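Local structure of cellulose binding domain-containing protein (4B96) at residues S15-A20 and W112-Q117; Y45-Y50 and S81-L86. The protein probably binds cellulose through this family 3b carbohydrate-binding module, the calcium-containing C-terminal part of a longer membrane protein of a biomass-sensing system. One frame throughout, in Å; residues are numbered along the deposited sequence. Where two conformers were deposited one is given.

Interaction 1 (S15-A20 and W112-Q117); sequences SLYSKA and WTEFNQ. With CA (calcium ion), chain E.
With CG of Y17 anti to its own carbonyl carbon (chi1 -65°) and CG of N116 anti to its backbone N (chi1 171°), the phenol ring and the carboxamide, which the strand pairing already places on one face of a two-stranded ribbon, are laid across each other with their planes only 26° apart. N116 OD1 sits above one face of the ring, displaced toward its rim, while CE1 of Y17 rests 3.7 Å from N116 CB. A broad aromatic suits this exposed position because it can lie across the asparagine stem; the OD1 atom itself is held by the backbone N of E118. Underneath, Y17 and N116 form an antiparallel non-hydrogen-bonded pair. The hydrogen-bonded pair follows at S18 and F115, where F115 N reaches S18 O at 2.8 Å and S18 N returns a bond to F115 O. This short two-stranded antiparallel ribbon joins strands 17-18 and 115-116, far apart in sequence, beside the two larger antiparallel sheets of the CBM3 fold. Its calcium-facing end is firmly tied, for Q117 N donates almost straight to L16 O at 2.8 Å. The carbonyl oxygen of N116 binds the calcium ion at 2.2 Å, together with K47, D119 and D120. Glutamine fits next in the chain because its long, extended side chain reaches the turn before strand 17-18, where NE2 bonds S15 O at 2.9 Å and also Q13 O. At the other end, K19, extended, slants across the E114 side chain, its CG 3.6 Å from E114 CG, and brings CD against W112 O. The ammonium and carboxylate do not meet, so this exposed lysine contributes mainly its methylenes, while a water bridges K19 O and T113 O.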
# COMPACT_ATOMS: atom_id res chain seq x y z
N SER A 15 4.01 12.97 21.19
CA SER A 15 4.74 14.27 21.23
C SER A 15 5.75 14.27 20.09
O SER A 15 6.33 13.23 19.77
CB SER A 15 5.51 14.38 22.52
OG SER A 15 4.62 14.60 23.60
N LEU A 16 5.98 15.44 19.48
CA LEU A 16 6.93 15.54 18.37
C LEU A 16 8.35 15.17 18.89
O LEU A 16 9.10 14.49 18.22
CB LEU A 16 6.92 16.97 17.80
CG LEU A 16 5.63 17.38 17.09
CD1 LEU A 16 5.90 18.61 16.26
CD2 LEU A 16 5.14 16.18 16.20
N TYR A 17 8.72 15.66 20.07
CA TYR A 17 10.01 15.29 20.65
C TYR A 17 9.88 14.18 21.69
O TYR A 17 9.14 14.31 22.65
CB TYR A 17 10.67 16.53 21.27
CG TYR A 17 11.01 17.56 20.21
CD1 TYR A 17 12.18 17.44 19.48
CD2 TYR A 17 10.16 18.61 19.92
CE1 TYR A 17 12.52 18.38 18.48
CE2 TYR A 17 10.48 19.56 18.92
CZ TYR A 17 11.67 19.43 18.21
OH TYR A 17 12.01 20.33 17.22
N SER A 18 10.60 13.08 21.50
CA SER A 18 10.41 11.94 22.39
C SER A 18 11.72 11.17 22.51
O SER A 18 12.44 11.03 21.53
CB SER A 18 9.31 11.04 21.80
OG SER A 18 9.18 9.85 22.56
N LYS A 19 11.99 10.60 23.68
CA LYS A 19 13.17 9.75 23.84
C LYS A 19 13.00 8.38 23.22
O LYS A 19 13.99 7.68 22.96
CB LYS A 19 13.57 9.65 25.30
CG LYS A 19 14.14 10.97 25.77
CD LYS A 19 14.69 10.92 27.19
CE LYS A 19 15.10 12.30 27.68
NZ LYS A 19 15.82 12.12 28.98
N ALA A 20 11.75 7.99 22.96
CA ALA A 20 11.51 6.69 22.40
C ALA A 20 10.58 6.83 21.20
O ALA A 20 9.64 7.65 21.21
CB ALA A 20 10.93 5.72 23.46
N TRP A 112 20.23 8.35 24.87
CA TRP A 112 19.00 8.81 25.51
C TRP A 112 18.63 10.26 25.17
O TRP A 112 17.78 10.85 25.82
CB TRP A 112 19.08 8.63 27.02
CG TRP A 112 19.09 7.20 27.40
CD1 TRP A 112 20.18 6.43 27.80
CD2 TRP A 112 17.96 6.33 27.38
NE1 TRP A 112 19.77 5.14 28.04
CE2 TRP A 112 18.42 5.04 27.79
CE3 TRP A 112 16.61 6.52 27.06
CZ2 TRP A 112 17.56 3.94 27.89
CZ3 TRP A 112 15.76 5.43 27.16
CH2 TRP A 112 16.24 4.15 27.59
N THR A 113 19.20 10.82 24.12
CA THR A 113 18.74 12.12 23.65
C THR A 113 17.47 11.91 22.79
O THR A 113 17.16 10.79 22.38
CB THR A 113 19.85 12.92 22.93
OG1 THR A 113 20.33 12.21 21.77
CG2 THR A 113 21.00 13.22 23.93
N GLU A 114 16.70 12.98 22.59
CA GLU A 114 15.37 12.89 21.99
C GLU A 114 15.38 12.83 20.46
O GLU A 114 16.18 13.51 19.80
CB GLU A 114 14.53 14.11 22.39
CG GLU A 114 13.99 14.04 23.83
CD GLU A 114 13.16 15.29 24.22
OE1 GLU A 114 13.42 16.40 23.68
OE2 GLU A 114 12.25 15.15 25.05
N PHE A 115 14.46 12.03 19.93
CA PHE A 115 14.12 12.11 18.50
C PHE A 115 13.19 13.31 18.25
O PHE A 115 12.48 13.76 19.16
CB PHE A 115 13.33 10.87 18.07
CG PHE A 115 14.09 9.60 18.19
CD1 PHE A 115 15.07 9.27 17.26
CD2 PHE A 115 13.77 8.69 19.20
CE1 PHE A 115 15.77 8.03 17.35
CE2 PHE A 115 14.45 7.46 19.31
CZ PHE A 115 15.46 7.11 18.38
N ASN A 116 13.16 13.77 16.99
CA ASN A 116 12.12 14.65 16.49
C ASN A 116 11.32 13.81 15.51
O ASN A 116 11.82 13.48 14.41
CB ASN A 116 12.76 15.85 15.77
CG ASN A 116 11.71 16.72 15.03
OD1 ASN A 116 10.50 16.58 15.23
ND2 ASN A 116 12.18 17.60 14.14
N GLN A 117 10.10 13.44 15.87
CA GLN A 117 9.34 12.52 15.10
C GLN A 117 8.61 13.19 13.94
O GLN A 117 8.01 12.50 13.10
CB GLN A 117 8.28 11.88 15.98
CG GLN A 117 8.87 11.16 17.19
CD GLN A 117 7.84 10.20 17.83
OE1 GLN A 117 7.67 9.11 17.35
NE2 GLN A 117 7.17 10.64 18.88
CA CA E . 13.15 12.36 13.00
O HOH W 1 16.59 8.21 22.87
O HOH W 2 14.79 12.68 14.84
O HOH W 3 13.03 10.44 14.38
O HOH W 4 14.65 14.36 12.28

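Interaction 2 (Y45-Y50 and S81-L86); sequences YFKDDY and SSHKYL. With CA (calcium ion), chain E.
K84 crosses F46 on the hydrogen-bonded pair of two antiparallel strands. Its CB lies over one face of the F46 ring in a CH-pi contact, 4.2 Å from the centroid. CG is anti to the carbonyl carbon (chi1 -72°), and from there the chain runs extended: CD passes the ring at CE2 and nears D48 O, CE comes to 3.2 Å from that same oxygen, and NZ bonds it at 2.9 Å from above the carbonyl plane. Two waters also accept from NZ, one linking it to D48 OD2 and Y50 O, the other to D49 OD1. Lysine suits the place because its methylenes can line a phenylalanine while its charge reaches the polar loop after strand 40-47. There D48 N donates to S82 O at 2.8 Å, on a lone pair in the carbonyl plane, and S81 OG uses the syn lone pair of D49 OD1. D48 OD2 accepts from Y50 N, closing an Asx turn, and D48 OD1 is salt-bridged to R109. On the other face, K47 and H83 pack through CE and CE1, while K47 O binds the calcium ion. A buried ammonium held by one carbonyl and two waters, with D48 OD2 and D49 OD1 each 5.0 Å from K84 NZ, would probably remain protonated.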
# COMPACT_ATOMS: atom_id res chain seq x y z
N TYR A 45 9.69 3.59 9.06
CA TYR A 45 10.57 4.58 8.43
C TYR A 45 10.69 5.81 9.27
O TYR A 45 9.66 6.37 9.70
CB TYR A 45 10.00 5.00 7.10
CG TYR A 45 9.94 3.82 6.17
CD1 TYR A 45 11.03 3.52 5.35
CD2 TYR A 45 8.79 3.04 6.11
CE1 TYR A 45 11.01 2.45 4.54
CE2 TYR A 45 8.73 1.94 5.22
CZ TYR A 45 9.84 1.65 4.47
OH TYR A 45 9.84 0.58 3.62
N PHE A 46 11.93 6.26 9.47
CA PHE A 46 12.15 7.47 10.25
C PHE A 46 13.38 8.22 9.76
O PHE A 46 14.22 7.69 8.99
CB PHE A 46 12.23 7.13 11.74
CG PHE A 46 13.44 6.32 12.12
CD1 PHE A 46 13.48 4.92 11.92
CD2 PHE A 46 14.56 6.94 12.73
CE1 PHE A 46 14.59 4.14 12.29
CE2 PHE A 46 15.69 6.16 13.10
CZ PHE A 46 15.72 4.78 12.86
N LYS A 47 13.44 9.50 10.12
CA LYS A 47 14.58 10.33 9.70
C LYS A 47 15.34 10.69 10.98
O LYS A 47 14.79 11.34 11.86
CB LYS A 47 14.06 11.60 9.04
CG LYS A 47 15.17 12.49 8.45
CD LYS A 47 14.52 13.70 7.72
CE LYS A 47 15.55 14.55 6.94
NZ LYS A 47 16.52 15.17 7.85
N ASP A 48 16.60 10.31 11.09
CA ASP A 48 17.35 10.65 12.30
C ASP A 48 18.83 10.41 12.02
O ASP A 48 19.18 9.54 11.24
CB ASP A 48 16.89 9.77 13.45
CG ASP A 48 17.42 10.26 14.78
OD1 ASP A 48 16.91 11.29 15.27
OD2 ASP A 48 18.37 9.62 15.30
N ASP A 49 19.68 11.20 12.62
CA ASP A 49 21.11 11.14 12.28
C ASP A 49 22.00 10.59 13.41
O ASP A 49 23.23 10.72 13.36
CB ASP A 49 21.55 12.52 11.82
CG ASP A 49 22.03 12.53 10.35
OD1 ASP A 49 22.35 11.44 9.77
OD2 ASP A 49 22.15 13.64 9.79
N TYR A 50 21.38 9.98 14.44
CA TYR A 50 22.15 9.37 15.51
C TYR A 50 22.48 7.89 15.10
O TYR A 50 21.58 7.10 14.89
CB TYR A 50 21.37 9.38 16.85
CG TYR A 50 22.30 9.02 17.99
CD1 TYR A 50 23.23 9.95 18.46
CD2 TYR A 50 22.26 7.76 18.58
CE1 TYR A 50 24.11 9.65 19.46
CE2 TYR A 50 23.12 7.44 19.61
CZ TYR A 50 24.05 8.38 20.04
OH TYR A 50 24.92 8.09 21.03
N SER A 81 22.42 10.13 4.93
CA SER A 81 22.54 9.38 6.18
C SER A 81 21.29 9.37 7.08
O SER A 81 21.06 8.41 7.80
CB SER A 81 23.77 9.87 6.97
OG SER A 81 23.70 11.25 7.35
N SER A 82 20.47 10.41 7.01
CA SER A 82 19.38 10.54 7.98
C SER A 82 18.13 9.71 7.66
O SER A 82 17.35 9.41 8.55
CB SER A 82 19.04 12.02 8.11
OG SER A 82 18.44 12.48 6.93
N HIS A 83 17.95 9.32 6.40
CA HIS A 83 16.73 8.55 5.99
C HIS A 83 16.89 7.06 6.20
O HIS A 83 17.72 6.42 5.57
CB HIS A 83 16.38 8.86 4.52
CG HIS A 83 15.86 10.24 4.32
ND1 HIS A 83 16.69 11.31 4.06
CD2 HIS A 83 14.60 10.75 4.40
CE1 HIS A 83 15.96 12.41 3.94
NE2 HIS A 83 14.69 12.10 4.15
N LYS A 84 16.11 6.53 7.13
CA LYS A 84 16.37 5.19 7.65
C LYS A 84 15.07 4.42 7.78
O LYS A 84 13.98 5.00 7.70
CB LYS A 84 16.95 5.32 9.10
CG LYS A 84 18.43 5.88 9.06
CD LYS A 84 18.92 6.15 10.43
CE LYS A 84 20.33 6.75 10.33
NZ LYS A 84 20.72 7.11 11.68
N TYR A 85 15.21 3.13 8.04
CA TYR A 85 14.10 2.34 8.57
C TYR A 85 14.62 1.38 9.60
O TYR A 85 15.73 0.89 9.53
CB TYR A 85 13.32 1.58 7.48
CG TYR A 85 14.17 0.70 6.55
CD1 TYR A 85 14.44 -0.64 6.87
CD2 TYR A 85 14.67 1.21 5.36
CE1 TYR A 85 15.19 -1.48 6.04
CE2 TYR A 85 15.44 0.38 4.49
CZ TYR A 85 15.67 -0.97 4.85
OH TYR A 85 16.40 -1.78 4.03
N LEU A 86 13.78 1.10 10.58
CA LEU A 86 13.97 -0.05 11.45
C LEU A 86 13.29 -1.21 10.72
O LEU A 86 12.14 -1.09 10.27
CB LEU A 86 13.23 0.16 12.77
CG LEU A 86 13.03 -1.08 13.66
CD1 LEU A 86 14.34 -1.49 14.28
CD2 LEU A 86 12.00 -0.79 14.76
CA CA E . 13.15 12.36 13.00
O HOH W 5 19.12 7.28 13.93
O HOH W 2 14.79 12.68 14.84
O HOH W 6 23.01 8.53 10.91
O HOH W 3 13.03 10.44 14.38
O HOH W 4 14.65 14.36 12.28

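Both contacts grip the same calcium ion through a backbone carbonyl, N116 in interaction 1 and K47 in interaction 2, so the ion and its waters tie the small 17-18/115-116 ribbon to the five-stranded sheet carrying strands 40-47 and 83-90. They also touch directly, F115 CD1 packing 3.4 Å from D48 OD1. Interaction 1 is the more superficial, its centre about 17 Å from the chain centre against about 13 Å: main-chain bonds dominate, and exposed lysine and tyrosine offer mostly their carbon atoms. Interaction 2 has more buried residues, including F46 and L86 against I107 of strand 100-109, and it secures its polar groups with lysine, carboxylates and water.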